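Local coordinates for GGDEF and EAL domain-containing protein (Vibrio cholerae O1 str. 2010EL-1786, PDB 6PWK), which binds cyclic di-GMP and probably acts as a receptor that couples this second messenger to control of large adhesins in biofilm formation, at residues 303-306 against 307-311. Residues are numbered along the deposited sequence; the frame is centred on the assembly and turned at random.
With MG (magnesium ion), chain E.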
ATOM      1  N   PHE A 303      11.946  13.199 -18.361  1.00 57.03           N
ATOM      2  CA  PHE A 303      11.614  12.829 -16.992  1.00 56.24           C
ATOM      3  C   PHE A 303      12.666  11.859 -16.468  1.00 58.05           C
ATOM      4  O   PHE A 303      12.804  10.747 -16.984  1.00 61.21           O
ATOM      5  CB  PHE A 303      10.214  12.221 -16.913  1.00 50.11           C
ATOM      6  CG  PHE A 303       9.114  13.225 -17.109  1.00 50.85           C
ATOM      7  CD1 PHE A 303       8.688  14.019 -16.057  1.00 52.08           C
ATOM      8  CD2 PHE A 303       8.514  13.385 -18.347  1.00 55.00           C
ATOM      9  CE1 PHE A 303       7.681  14.949 -16.235  1.00 56.85           C
ATOM     10  CE2 PHE A 303       7.505  14.314 -18.531  1.00 55.78           C
ATOM     11  CZ  PHE A 303       7.089  15.097 -17.473  1.00 54.88           C
ATOM     12  N   GLU A 304      13.407  12.286 -15.448  1.00 56.20           N
ATOM     13  CA  GLU A 304      14.489  11.488 -14.883  1.00 53.42           C
ATOM     14  C   GLU A 304      13.916  10.603 -13.784  1.00 53.10           C
ATOM     15  O   GLU A 304      13.495  11.096 -12.732  1.00 54.86           O
ATOM     16  CB  GLU A 304      15.603  12.389 -14.356  1.00 51.67           C
ATOM     17  CG  GLU A 304      16.980  11.753 -14.416  1.00 66.05           C
ATOM     18  CD  GLU A 304      18.086  12.769 -14.636  1.00 65.09           C
ATOM     19  OE1 GLU A 304      18.692  13.221 -13.642  1.00 64.66           O
ATOM     20  OE2 GLU A 304      18.343  13.123 -15.806  1.00 58.51           O
ATOM     21  N   ILE A 305      13.903   9.301 -14.025  1.00 48.66           N
ATOM     22  CA  ILE A 305      13.290   8.321 -13.131  1.00 53.95           C
ATOM     23  C   ILE A 305      14.402   7.535 -12.450  1.00 49.37           C
ATOM     24  O   ILE A 305      15.297   7.030 -13.138  1.00 47.58           O
ATOM     25  CB  ILE A 305      12.344   7.374 -13.893  1.00 59.42           C
ATOM     26  CG1 ILE A 305      11.243   8.178 -14.588  1.00 59.89           C
ATOM     27  CG2 ILE A 305      11.750   6.346 -12.953  1.00 62.90           C
ATOM     28  CD1 ILE A 305      10.358   7.350 -15.488  1.00 68.90           C
ATOM     29  N   PRO A 306      14.391   7.411 -11.122  1.00 49.69           N
ATOM     30  CA  PRO A 306      15.452   6.657 -10.446  1.00 53.24           C
ATOM     31  C   PRO A 306      15.415   5.186 -10.831  1.00 63.45           C
ATOM     32  O   PRO A 306      14.358   4.624 -11.126  1.00 61.97           O
ATOM     33  CB  PRO A 306      15.136   6.852  -8.956  1.00 49.51           C
ATOM     34  CG  PRO A 306      14.224   8.041  -8.899  1.00 44.72           C
ATOM     35  CD  PRO A 306      13.433   7.986 -10.167  1.00 48.37           C
ATOM     36  N   GLU A 307      16.597   4.565 -10.825  1.00 67.53           N
ATOM     37  CA  GLU A 307      16.688   3.148 -11.163  1.00 66.39           C
ATOM     38  C   GLU A 307      15.875   2.288 -10.204  1.00 65.40           C
ATOM     39  O   GLU A 307      15.354   1.239 -10.601  1.00 68.90           O
ATOM     40  CB  GLU A 307      18.152   2.706 -11.174  1.00 63.79           C
ATOM     41  CG  GLU A 307      18.353   1.214 -11.393  1.00 70.84           C
ATOM     42  CD  GLU A 307      19.799   0.853 -11.652  1.00 79.46           C
ATOM     43  OE1 GLU A 307      20.185   0.748 -12.836  1.00 81.98           O
ATOM     44  OE2 GLU A 307      20.553   0.681 -10.671  1.00 82.81           O
ATOM     45  N   GLY A 308      15.743   2.719  -8.948  1.00 60.89           N
ATOM     46  CA  GLY A 308      14.949   1.967  -7.992  1.00 57.13           C
ATOM     47  C   GLY A 308      13.502   1.800  -8.414  1.00 65.34           C
ATOM     48  O   GLY A 308      12.858   0.812  -8.052  1.00 63.15           O
ATOM     49  N   CYS A 309      12.969   2.756  -9.179  1.00 67.28           N
ATOM     50  CA  CYS A 309      11.606   2.623  -9.686  1.00 60.37           C
ATOM     51  C   CYS A 309      11.481   1.430 -10.621  1.00 62.14           C
ATOM     52  O   CYS A 309      10.554   0.623 -10.498  1.00 66.87           O
ATOM     53  CB  CYS A 309      11.182   3.898 -10.411  1.00 56.51           C
ATOM     54  SG  CYS A 309      10.658   5.242  -9.351  1.00 65.83           S
ATOM     55  N   PHE A 310      12.411   1.306 -11.570  1.00 58.40           N
ATOM     56  CA  PHE A 310      12.282   0.283 -12.601  1.00 61.93           C
ATOM     57  C   PHE A 310      12.396  -1.125 -12.029  1.00 65.28           C
ATOM     58  O   PHE A 310      11.757  -2.052 -12.539  1.00 75.75           O
ATOM     59  CB  PHE A 310      13.337   0.496 -13.686  1.00 67.13           C
ATOM     60  CG  PHE A 310      13.137   1.748 -14.494  1.00 59.97           C
ATOM     61  CD1 PHE A 310      12.304   1.751 -15.601  1.00 50.23           C
ATOM     62  CD2 PHE A 310      13.792   2.921 -14.153  1.00 56.49           C
ATOM     63  CE1 PHE A 310      12.121   2.899 -16.348  1.00 48.34           C
ATOM     64  CE2 PHE A 310      13.615   4.071 -14.897  1.00 55.52           C
ATOM     65  CZ  PHE A 310      12.779   4.061 -15.994  1.00 56.63           C
ATOM     66  N   VAL A 311      13.192  -1.310 -10.977  1.00 62.65           N
ATOM     67  CA  VAL A 311      13.403  -2.655 -10.449  1.00 73.58           C
ATOM     68  C   VAL A 311      12.453  -2.980  -9.298  1.00 74.31           C
ATOM     69  O   VAL A 311      12.152  -4.154  -9.064  1.00 75.88           O
ATOM     70  CB  VAL A 311      14.874  -2.843 -10.029  1.00 74.82           C
ATOM     71  CG1 VAL A 311      15.789  -1.950 -10.857  1.00 80.73           C
ATOM     72  CG2 VAL A 311      15.068  -2.593  -8.537  1.00 70.11           C
TER
HETATM   73 MG    MG E 703      18.951  13.156 -11.499  1.00 45.01          MG
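I305 CG2 comes obliquely onto the F310 ring, 3.5 Å from F310 CE2, and the two side chains cross at about a right angle. The carbonyl oxygen I305 O lies in the plane of the ring, at its edge, whereas P306 O approaches obliquely, 3.5 Å from F310 CD2. I305 places CG2 anti to its backbone N (CG1 at chi1 -59°), and this methyl also touches C309, with I305 CG2 3.6 Å from C309 CB. C309 SG in turn rests against P306 CD at 4.0 Å.

Across the junction, C309 N donates to P306 O over 3.0 Å, with an N-H...O angle of 141°. P306 lies between strand 301-305 and the helix that follows. The E307 side chain, extended beyond CG, ends in a carboxylate that hydrogen-bonds Y345 OH and the backbone N atoms of G337 and N339.

Just before the turn, E304 OE1 binds the magnesium ion at 2.2 Å, joined there by E218, N272 and D334, while K355 and Y353 hold E304 OE2. This is the C-terminal end of a barrel strand in the EAL fold, where the metal site lies. Strand 301-305 runs parallel between 269-272 and 330-336; I305 packs on helix 314-326, C309 faces helix 275-278, and F310 touches both helix 314-326 and strand 330-336, with the Y345 ring nearly parallel to its own and F349 meeting it edge-to-face.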